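Local coordinates for protein N2152 (Neocallimastix frontalis, PDB 5U22) that probably hydrolyses arabinose-containing glycosides as a family 39 glycoside hydrolase, a TIM barrel joined to a beta sandwich, at residues S186-N191 and F225-N230; P183-S186 and N191-K194; I242-Y247 and G266-Y271; G220-F225 and P322-K327. All coordinates share one frame; numbering follows the deposited sequence.

Contacts within a barrel and between the two domains of a protein can be followed along one chain. Contact 2 closes first, packing the end of strand 180-185 against the start of helix 190-202 across a very short loop. Contact 1 starts from that same stretch and closes later, setting the start of helix 190-202 against helix 221-235. Contact 4 opens on helix 221-235 before contact 1 has closed, so these two cross; it shuts almost a hundred residues on, in the loop between strands 315-320 and 330-336. Contact 3, from strand 242-247 to helix 258-270, falls wholly within that span. Contacts 1, 2 and 3 lie within the TIM barrel, and contact 4 joins it to the beta sandwich.

Contact 1: S186-N191 and F225-N230; sequences SWYEEN and FRSYRN. With EDO (1,2-ethanediol), chain D.
The hydroxyl OG of Ser227 is held between two side chains: it accepts a hydrogen bond from Tyr188 OH at 2.8 Å and donates one to Glu190 OE1 at 2.6 Å. This short relay links consecutive helices on the outside of the TIM barrel, 190-202 and 221-235. Ser227 OG uses the anti lone pair of Glu190 OE1, on the side away from the second carboxylate oxygen. Glu190 gets there with CG anti to its backbone N (chi1 -179°) and an extended chain. Tyr188 brings its hydroxyl in from the loop before the helix, and its CE1 packs against Tyr228 CB at 4.0 Å, the two side chains crossing at about a right angle. The Tyr188 ring is also stacked with that of His224. A water adds a second bridge, donating to Ser227 O at 3.0 Å and more weakly to Glu190 OE1. Glu189 is the N-cap of helix 190-202; its OE2 accepts from Asn191 N at 3.0 Å, the donor lying 47° out of the carboxylate plane, while OE1 takes the N-H of Lys192. Next to the cap sits an ethanediol, probably from the crystallisation liquor, whose O2 receives a hydrogen bond from Glu190 N at 2.8 Å.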
# COMPACT_ATOMS: atom_id res chain seq x y z
N SER A 186 -6.55 -13.15 4.42
CA SER A 186 -7.44 -12.37 3.58
C SER A 186 -8.08 -11.22 4.34
O SER A 186 -8.34 -10.15 3.77
CB SER A 186 -8.53 -13.26 2.99
OG SER A 186 -9.38 -12.49 2.18
N TRP A 187 -8.40 -11.43 5.61
CA TRP A 187 -8.91 -10.36 6.45
C TRP A 187 -8.35 -10.52 7.85
O TRP A 187 -8.00 -11.62 8.28
CB TRP A 187 -10.45 -10.34 6.49
CG TRP A 187 -11.06 -11.54 7.15
CD1 TRP A 187 -11.38 -11.68 8.48
CD2 TRP A 187 -11.40 -12.78 6.53
NE1 TRP A 187 -11.90 -12.93 8.71
CE2 TRP A 187 -11.93 -13.62 7.53
CE3 TRP A 187 -11.32 -13.26 5.21
CZ2 TRP A 187 -12.37 -14.92 7.26
CZ3 TRP A 187 -11.75 -14.55 4.94
CH2 TRP A 187 -12.27 -15.36 5.96
N TYR A 188 -8.27 -9.40 8.56
CA TYR A 188 -7.75 -9.42 9.92
C TYR A 188 -8.84 -9.85 10.90
O TYR A 188 -9.98 -9.38 10.82
CB TYR A 188 -7.20 -8.04 10.31
CG TYR A 188 -6.52 -8.07 11.65
CD1 TYR A 188 -5.15 -8.28 11.75
CD2 TYR A 188 -7.25 -7.92 12.82
CE1 TYR A 188 -4.52 -8.33 12.99
CE2 TYR A 188 -6.64 -7.96 14.06
CZ TYR A 188 -5.27 -8.17 14.14
OH TYR A 188 -4.68 -8.21 15.37
N GLU A 189 -8.48 -10.74 11.82
CA GLU A 189 -9.33 -11.02 12.98
C GLU A 189 -8.41 -11.35 14.15
O GLU A 189 -7.39 -12.02 13.97
CB GLU A 189 -10.32 -12.16 12.68
CG GLU A 189 -11.40 -12.33 13.72
CD GLU A 189 -10.95 -13.17 14.90
OE1 GLU A 189 -10.25 -14.18 14.66
OE2 GLU A 189 -11.28 -12.81 16.06
N GLU A 190 -8.76 -10.87 15.34
CA GLU A 190 -7.79 -10.88 16.43
C GLU A 190 -7.46 -12.29 16.91
O GLU A 190 -6.29 -12.60 17.16
CB GLU A 190 -8.30 -10.03 17.59
CG GLU A 190 -7.35 -9.95 18.75
CD GLU A 190 -7.78 -8.90 19.74
OE1 GLU A 190 -7.58 -7.70 19.46
OE2 GLU A 190 -8.35 -9.29 20.78
N ASN A 191 -8.47 -13.15 17.07
CA ASN A 191 -8.21 -14.52 17.51
C ASN A 191 -7.33 -15.26 16.52
O ASN A 191 -6.41 -16.00 16.91
CB ASN A 191 -9.53 -15.27 17.70
CG ASN A 191 -10.18 -15.02 19.05
OD1 ASN A 191 -9.69 -14.23 19.85
ND2 ASN A 191 -11.29 -15.69 19.30
N PHE A 225 -4.62 -2.37 13.10
CA PHE A 225 -3.27 -1.99 13.49
C PHE A 225 -3.14 -1.90 15.00
O PHE A 225 -2.16 -2.38 15.58
CB PHE A 225 -2.87 -0.66 12.84
CG PHE A 225 -2.90 -0.68 11.34
CD1 PHE A 225 -2.44 -1.79 10.63
CD2 PHE A 225 -3.42 0.39 10.63
CE1 PHE A 225 -2.48 -1.82 9.26
CE2 PHE A 225 -3.47 0.38 9.26
CZ PHE A 225 -3.00 -0.74 8.56
N ARG A 226 -4.13 -1.29 15.67
CA ARG A 226 -4.08 -1.18 17.13
C ARG A 226 -4.15 -2.55 17.79
O ARG A 226 -3.42 -2.82 18.75
CB ARG A 226 -5.20 -0.27 17.63
CG ARG A 226 -5.09 1.17 17.07
CD ARG A 226 -6.05 2.13 17.77
NE ARG A 226 -7.46 1.75 17.64
CZ ARG A 226 -8.27 2.17 16.67
NH1 ARG A 226 -7.81 2.98 15.72
NH2 ARG A 226 -9.54 1.78 16.65
N SER A 227 -5.04 -3.42 17.29
CA SER A 227 -5.13 -4.78 17.80
C SER A 227 -3.80 -5.51 17.62
O SER A 227 -3.28 -6.12 18.56
CB SER A 227 -6.25 -5.54 17.09
OG SER A 227 -6.17 -6.94 17.37
N TYR A 228 -3.22 -5.41 16.43
CA TYR A 228 -2.01 -6.17 16.15
C TYR A 228 -0.86 -5.70 17.05
O TYR A 228 -0.17 -6.52 17.67
CB TYR A 228 -1.63 -6.07 14.67
CG TYR A 228 -0.30 -6.73 14.47
CD1 TYR A 228 -0.19 -8.11 14.50
CD2 TYR A 228 0.86 -5.98 14.35
CE1 TYR A 228 1.03 -8.72 14.39
CE2 TYR A 228 2.09 -6.58 14.24
CZ TYR A 228 2.16 -7.96 14.27
OH TYR A 228 3.38 -8.58 14.16
N ARG A 229 -0.66 -4.39 17.16
CA ARG A 229 0.45 -3.93 17.99
C ARG A 229 0.21 -4.25 19.47
O ARG A 229 1.18 -4.50 20.20
CB ARG A 229 0.67 -2.44 17.76
CG ARG A 229 1.07 -2.14 16.30
CD ARG A 229 2.45 -1.55 16.21
NE ARG A 229 2.96 -1.37 14.85
CZ ARG A 229 2.65 -0.35 14.04
NH1 ARG A 229 1.80 0.60 14.41
NH2 ARG A 229 3.20 -0.28 12.82
N ASN A 230 -1.04 -4.26 19.92
CA ASN A 230 -1.31 -4.70 21.29
C ASN A 230 -1.03 -6.19 21.47
O ASN A 230 -0.55 -6.60 22.53
CB ASN A 230 -2.75 -4.37 21.68
CG ASN A 230 -2.89 -2.97 22.26
OD1 ASN A 230 -2.08 -2.54 23.10
ND2 ASN A 230 -3.92 -2.26 21.83
C1 EDO D . -9.66 -6.97 15.77
O1 EDO D . -9.86 -5.59 15.83
C2 EDO D . -10.82 -7.56 15.00
O2 EDO D . -10.85 -8.95 15.32
O HOH W 1 -4.95 -7.08 20.92

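Contact 2: P183-S186 and N191-K194; sequences PSFS and NKMK
Lys192 lays its aliphatic chain over one face of the Phe185 ring, a CH-pi contact in which CG sits 3.8 Å from the ring centroid and 22° off the normal. The pair joins strand 180-185 to helix 190-202 where the strand passes into the helix of a beta-alpha-beta unit of the TIM barrel. CG of Lys192 stands anti to its backbone N (chi1 178°), which sends the chain straight from the helix toward the ring; a bend at chi3 (57°) then folds CE in over the ring, toward Phe185 CG, the two side chains running in opposite directions. Beyond the ring, the ammonium group forms a salt bridge with Asp149 and a hydrogen bond to Trp187 O, so both ends of the lysine are anchored. Pro183 CG, from a proline that follows a cis peptide bond, lies against the opposite face of Phe185, toward its rim, 3.4 Å above the plane. The aromatic group is thus sandwiched between its own strand and the helix. Met193 comes to the rim instead. Bent at chi2 and chi3, it curls its end back in a Met-aromatic contact, with SD at the ring edge, 5.3 Å from the Phe185 centroid, and CE 3.8 Å from Phe185 CE2.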
# COMPACT_ATOMS: atom_id res chain seq x y z
N PRO A 183 1.34 -13.91 7.80
CA PRO A 183 0.77 -15.09 7.13
C PRO A 183 -0.18 -14.77 5.98
O PRO A 183 -0.74 -15.70 5.42
CB PRO A 183 0.01 -15.77 8.26
CG PRO A 183 -0.50 -14.62 9.08
CD PRO A 183 0.56 -13.53 8.99
N SER A 184 -0.36 -13.48 5.65
CA SER A 184 -1.09 -13.05 4.45
C SER A 184 -2.59 -13.36 4.52
O SER A 184 -3.21 -13.68 3.50
CB SER A 184 -0.48 -13.67 3.19
OG SER A 184 0.93 -13.51 3.19
N PHE A 185 -3.19 -13.23 5.71
CA PHE A 185 -4.62 -13.45 5.87
C PHE A 185 -5.42 -12.60 4.90
O PHE A 185 -5.07 -11.45 4.62
CB PHE A 185 -5.09 -13.08 7.28
CG PHE A 185 -4.50 -13.90 8.39
CD1 PHE A 185 -4.45 -15.27 8.32
CD2 PHE A 185 -4.07 -13.27 9.55
CE1 PHE A 185 -3.94 -16.00 9.38
CE2 PHE A 185 -3.55 -14.00 10.61
CZ PHE A 185 -3.50 -15.37 10.52
N SER A 186 -6.55 -13.15 4.42
CA SER A 186 -7.44 -12.37 3.58
C SER A 186 -8.08 -11.22 4.34
O SER A 186 -8.34 -10.15 3.77
CB SER A 186 -8.53 -13.26 2.99
OG SER A 186 -9.38 -12.49 2.18
N ASN A 191 -8.47 -13.15 17.07
CA ASN A 191 -8.21 -14.52 17.51
C ASN A 191 -7.33 -15.26 16.52
O ASN A 191 -6.41 -16.00 16.91
CB ASN A 191 -9.53 -15.27 17.70
CG ASN A 191 -10.18 -15.02 19.05
OD1 ASN A 191 -9.69 -14.23 19.85
ND2 ASN A 191 -11.29 -15.69 19.30
N LYS A 192 -7.60 -15.08 15.22
CA LYS A 192 -6.83 -15.74 14.17
C LYS A 192 -5.38 -15.29 14.21
O LYS A 192 -4.45 -16.12 14.13
CB LYS A 192 -7.48 -15.41 12.82
CG LYS A 192 -6.78 -15.98 11.61
CD LYS A 192 -7.67 -15.87 10.37
CE LYS A 192 -8.09 -14.43 10.10
NZ LYS A 192 -9.01 -14.30 8.94
N MET A 193 -5.15 -13.99 14.35
CA MET A 193 -3.78 -13.47 14.41
C MET A 193 -3.08 -13.92 15.68
O MET A 193 -1.92 -14.34 15.64
CB MET A 193 -3.79 -11.94 14.32
CG MET A 193 -2.39 -11.33 14.43
SD MET A 193 -1.27 -11.83 13.11
CE MET A 193 -1.82 -10.77 11.77
N LYS A 194 -3.76 -13.82 16.82
CA LYS A 194 -3.15 -14.24 18.08
C LYS A 194 -2.73 -15.70 18.03
O LYS A 194 -1.61 -16.05 18.42
CB LYS A 194 -4.13 -13.99 19.22
CG LYS A 194 -3.58 -14.35 20.62
CD LYS A 194 -4.61 -14.01 21.71
CE LYS A 194 -4.12 -14.39 23.11
NZ LYS A 194 -4.96 -13.70 24.13

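Contact 3: I242-Y247 and G266-Y271; sequences ITINEY and GRFERY
Phe268 takes the rotamer with CG anti to its carbonyl carbon (chi1 -70°) and reaches from its helix to Tyr247, whose own CG lies between the backbone N and the carbonyl carbon (chi1 68°), which turns a face of the tyrosine ring to meet it. The result is a T-shaped stack between a strand of the TIM barrel and the helix packed outside it, strand 242-247 and helix 258-270 forming the first half of a beta-alpha-beta unit. Phe268 supplies the edge and Tyr247 the face, with planes at 81° and centroids 5.0 Å apart. The leading atom is Phe268 CE2, which stands over the tyrosine ring at 3.4 Å from Tyr247 CD1. Its neighbour on the rim, CZ, meets the branched side chain of Ile244, so the end of the phenylalanine fits into the corner made by these two residues. Because the chain turns a corner at Glu246, Ile244 and Tyr247 both direct their CB atoms at the helix, whereas Glu246 faces elsewhere and hydrogen-bonds a buffer molecule. The far end of Tyr247 is held by Ala40 O and Tyr306 OH. With Tyr247 replaced by alanine, Phe268 CE2 would probably lose the ring face it points at, and Ala40 O its hydroxyl partner. On the isoleucine side, the closest approach is from Ile244 CG2 to Phe268 CZ, at 3.7 Å.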
# COMPACT_ATOMS: atom_id res chain seq x y z
N ILE A 242 4.94 -3.95 9.18
CA ILE A 242 3.64 -4.38 8.68
C ILE A 242 3.58 -4.15 7.18
O ILE A 242 3.89 -3.06 6.70
CB ILE A 242 2.50 -3.62 9.37
CG1 ILE A 242 2.52 -3.87 10.88
CG2 ILE A 242 1.15 -4.00 8.76
CD1 ILE A 242 1.55 -2.97 11.64
N THR A 243 3.15 -5.17 6.44
CA THR A 243 2.85 -5.01 5.03
C THR A 243 1.40 -5.40 4.76
O THR A 243 1.00 -6.54 5.00
CB THR A 243 3.83 -5.81 4.15
OG1 THR A 243 3.53 -5.56 2.78
CG2 THR A 243 3.79 -7.31 4.39
N ILE A 244 0.60 -4.43 4.32
CA ILE A 244 -0.78 -4.71 3.94
C ILE A 244 -0.77 -4.90 2.43
O ILE A 244 -1.00 -3.95 1.69
CB ILE A 244 -1.74 -3.58 4.37
CG1 ILE A 244 -1.61 -3.32 5.87
CG2 ILE A 244 -3.19 -3.92 4.02
CD1 ILE A 244 -1.82 -4.58 6.73
N ASN A 245 -0.46 -6.11 1.97
CA ASN A 245 -0.02 -6.24 0.59
C ASN A 245 -1.15 -6.55 -0.37
O ASN A 245 -0.88 -6.88 -1.53
CB ASN A 245 1.14 -7.26 0.46
CG ASN A 245 0.82 -8.64 1.00
OD1 ASN A 245 -0.35 -9.01 1.15
ND2 ASN A 245 1.86 -9.42 1.28
N GLU A 246 -2.40 -6.39 0.07
CA GLU A 246 -3.55 -6.15 -0.80
C GLU A 246 -4.50 -5.23 -0.06
O GLU A 246 -4.87 -5.53 1.08
CB GLU A 246 -4.28 -7.45 -1.17
CG GLU A 246 -3.43 -8.44 -2.01
CD GLU A 246 -4.24 -9.63 -2.47
OE1 GLU A 246 -5.45 -9.44 -2.68
OE2 GLU A 246 -3.67 -10.74 -2.61
N TYR A 247 -4.89 -4.11 -0.68
CA TYR A 247 -5.89 -3.25 -0.04
C TYR A 247 -6.82 -2.63 -1.07
O TYR A 247 -6.40 -2.26 -2.17
CB TYR A 247 -5.25 -2.13 0.80
CG TYR A 247 -4.48 -1.03 0.08
CD1 TYR A 247 -3.09 -1.08 -0.02
CD2 TYR A 247 -5.12 0.10 -0.42
CE1 TYR A 247 -2.37 -0.07 -0.65
CE2 TYR A 247 -4.43 1.11 -1.05
CZ TYR A 247 -3.06 1.03 -1.16
OH TYR A 247 -2.36 2.04 -1.77
N GLY A 266 -3.79 7.70 4.14
CA GLY A 266 -3.74 8.42 5.41
C GLY A 266 -3.57 7.50 6.60
O GLY A 266 -2.74 7.77 7.48
N ARG A 267 -4.31 6.39 6.63
CA ARG A 267 -4.28 5.53 7.81
C ARG A 267 -3.02 4.68 7.85
O ARG A 267 -2.42 4.52 8.92
CB ARG A 267 -5.56 4.68 7.86
CG ARG A 267 -6.80 5.54 8.12
CD ARG A 267 -8.11 4.86 7.75
NE ARG A 267 -9.16 5.86 7.56
CZ ARG A 267 -10.45 5.58 7.39
NH1 ARG A 267 -10.87 4.32 7.39
NH2 ARG A 267 -11.32 6.57 7.20
N PHE A 268 -2.57 4.17 6.70
CA PHE A 268 -1.28 3.48 6.66
C PHE A 268 -0.16 4.38 7.16
O PHE A 268 0.71 3.95 7.92
CB PHE A 268 -0.95 3.00 5.24
CG PHE A 268 -1.82 1.86 4.75
CD1 PHE A 268 -2.89 1.40 5.50
CD2 PHE A 268 -1.55 1.26 3.53
CE1 PHE A 268 -3.69 0.36 5.03
CE2 PHE A 268 -2.33 0.21 3.07
CZ PHE A 268 -3.41 -0.24 3.82
N GLU A 269 -0.15 5.64 6.72
CA GLU A 269 0.89 6.56 7.18
C GLU A 269 0.73 6.84 8.67
O GLU A 269 1.72 6.91 9.40
CB GLU A 269 0.85 7.86 6.39
CG GLU A 269 1.24 7.71 4.91
CD GLU A 269 2.74 7.53 4.69
OE1 GLU A 269 3.53 7.67 5.66
OE2 GLU A 269 3.12 7.26 3.53
N ARG A 270 -0.51 6.98 9.14
CA ARG A 270 -0.74 7.28 10.55
C ARG A 270 -0.18 6.19 11.46
O ARG A 270 0.34 6.48 12.54
CB ARG A 270 -2.24 7.46 10.80
CG ARG A 270 -2.63 7.74 12.24
CD ARG A 270 -4.10 8.22 12.32
NE ARG A 270 -4.35 9.36 11.42
CZ ARG A 270 -5.23 9.35 10.42
NH1 ARG A 270 -5.99 8.28 10.19
NH2 ARG A 270 -5.37 10.42 9.65
N TYR A 271 -0.26 4.94 11.02
CA TYR A 271 0.19 3.81 11.84
C TYR A 271 1.55 3.28 11.40
O TYR A 271 1.97 2.21 11.86
CB TYR A 271 -0.88 2.71 11.83
CG TYR A 271 -2.07 3.12 12.66
CD1 TYR A 271 -2.08 2.90 14.03
CD2 TYR A 271 -3.16 3.78 12.09
CE1 TYR A 271 -3.16 3.29 14.82
CE2 TYR A 271 -4.24 4.18 12.87
CZ TYR A 271 -4.23 3.93 14.22
OH TYR A 271 -5.30 4.33 14.99

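Contact 4: G220-F225 and P322-K327; sequences GVSSHF and PNENSK
The hydroxyl of Ser222 stands over the flat carboxylate of Glu324 rather than in its plane: OG donates to OE1 at 2.8 Å from a direction 75° out of that plane. Ser222 CB sits over the same face, 3.5 Å from Glu324 CD, so the serine covers part of one face of the acid. The glutamate is brought there by CG set between its backbone N and carbonyl carbon (chi1 72°) and a chain extended beyond it. Its oxygens are also in demand from the barrel side, OE1 in a salt bridge with Arg270 and OE2 in a hydrogen bond with Tyr271 OH. A lysine at Glu324 would probably put a like charge beside Arg270 and leave both the Ser222 and Tyr271 hydroxyls without their carboxylate partner. The contact is a domain junction: helix 221-235 of the TIM barrel meets the loop between strands 315-320 and 330-336 of the beta-sandwich part. Two waters fill in where side chains do not meet directly. One accepts from Ser222 N at 2.9 Å and lies 2.7 Å from Glu324 O, to which it can donate; the other accepts from Ser223 N and donates to Asn325 OD1 at 2.7 Å, an oxygen that Arg226 also binds. Ser223 itself turns back to Gly220, its OG giving a 2.6 Å bond to Gly220 O, which also accepts from His224 N. Within the loop Asn323 forms an Asx turn, its OD1 accepting from Asn325 N at 3.0 Å, and Ser326 OG donates to Asn323 O at 2.7 Å.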
# COMPACT_ATOMS: atom_id res chain seq x y z
N GLY A 220 -12.70 -0.89 9.78
CA GLY A 220 -11.93 -1.51 10.85
C GLY A 220 -10.43 -1.51 10.67
O GLY A 220 -9.71 -2.03 11.53
N VAL A 221 -9.93 -0.93 9.57
CA VAL A 221 -8.51 -1.02 9.24
C VAL A 221 -7.65 -0.48 10.37
O VAL A 221 -6.71 -1.14 10.82
CB VAL A 221 -8.23 -0.29 7.91
CG1 VAL A 221 -6.71 -0.06 7.75
CG2 VAL A 221 -8.80 -1.09 6.74
N SER A 222 -7.94 0.73 10.85
CA SER A 222 -7.10 1.30 11.91
C SER A 222 -7.17 0.47 13.18
O SER A 222 -6.16 0.31 13.88
CB SER A 222 -7.51 2.75 12.17
OG SER A 222 -7.25 3.52 11.02
N SER A 223 -8.35 -0.06 13.51
CA SER A 223 -8.49 -0.90 14.70
C SER A 223 -7.66 -2.17 14.58
O SER A 223 -7.24 -2.73 15.60
CB SER A 223 -9.96 -1.24 14.94
OG SER A 223 -10.41 -2.21 14.00
N HIS A 224 -7.42 -2.64 13.35
CA HIS A 224 -6.59 -3.83 13.16
C HIS A 224 -5.13 -3.54 13.51
O HIS A 224 -4.47 -4.37 14.13
CB HIS A 224 -6.71 -4.32 11.72
CG HIS A 224 -8.11 -4.67 11.33
ND1 HIS A 224 -8.55 -4.67 10.02
CD2 HIS A 224 -9.18 -5.02 12.08
CE1 HIS A 224 -9.83 -5.00 9.98
NE2 HIS A 224 -10.24 -5.22 11.22
N PHE A 225 -4.62 -2.37 13.10
CA PHE A 225 -3.27 -1.99 13.49
C PHE A 225 -3.14 -1.90 15.00
O PHE A 225 -2.16 -2.38 15.58
CB PHE A 225 -2.87 -0.66 12.84
CG PHE A 225 -2.90 -0.68 11.34
CD1 PHE A 225 -2.44 -1.79 10.63
CD2 PHE A 225 -3.42 0.39 10.63
CE1 PHE A 225 -2.48 -1.82 9.26
CE2 PHE A 225 -3.47 0.38 9.26
CZ PHE A 225 -3.00 -0.74 8.56
N PRO A 322 -12.31 13.35 10.25
CA PRO A 322 -13.60 13.23 10.97
C PRO A 322 -13.71 11.98 11.84
O PRO A 322 -14.12 12.08 13.00
CB PRO A 322 -14.62 13.25 9.83
CG PRO A 322 -13.99 14.14 8.81
CD PRO A 322 -12.52 13.76 8.84
N ASN A 323 -13.33 10.81 11.30
CA ASN A 323 -13.38 9.56 12.05
C ASN A 323 -12.62 8.48 11.29
O ASN A 323 -13.15 7.92 10.32
CB ASN A 323 -14.83 9.11 12.28
CG ASN A 323 -14.93 7.80 13.06
OD1 ASN A 323 -13.94 7.28 13.55
ND2 ASN A 323 -16.14 7.27 13.17
N GLU A 324 -11.38 8.20 11.69
CA GLU A 324 -10.58 7.21 10.97
C GLU A 324 -11.11 5.79 11.15
O GLU A 324 -10.64 4.88 10.44
CB GLU A 324 -9.13 7.25 11.42
CG GLU A 324 -8.90 6.69 12.83
CD GLU A 324 -7.49 6.16 13.00
OE1 GLU A 324 -6.77 6.06 11.97
OE2 GLU A 324 -7.10 5.84 14.15
N ASN A 325 -12.04 5.57 12.07
CA ASN A 325 -12.62 4.24 12.28
C ASN A 325 -13.95 4.09 11.57
O ASN A 325 -14.91 3.55 12.12
CB ASN A 325 -12.77 3.98 13.77
CG ASN A 325 -11.46 4.07 14.51
OD1 ASN A 325 -10.53 3.31 14.24
ND2 ASN A 325 -11.35 5.04 15.42
N SER A 326 -14.02 4.56 10.33
CA SER A 326 -15.25 4.62 9.55
C SER A 326 -14.87 4.78 8.09
O SER A 326 -13.68 4.77 7.74
CB SER A 326 -16.12 5.80 9.99
OG SER A 326 -15.58 7.00 9.47
N LYS A 327 -15.87 4.96 7.23
CA LYS A 327 -15.60 5.17 5.81
C LYS A 327 -15.18 6.60 5.48
O LYS A 327 -14.86 6.87 4.32
CB LYS A 327 -16.83 4.81 4.98
CG LYS A 327 -17.23 3.34 5.12
CD LYS A 327 -18.42 2.99 4.25
CE LYS A 327 -18.56 1.48 4.12
NZ LYS A 327 -18.75 0.84 5.45
O HOH W 2 -10.01 2.41 9.60
O HOH W 3 -10.88 1.08 12.82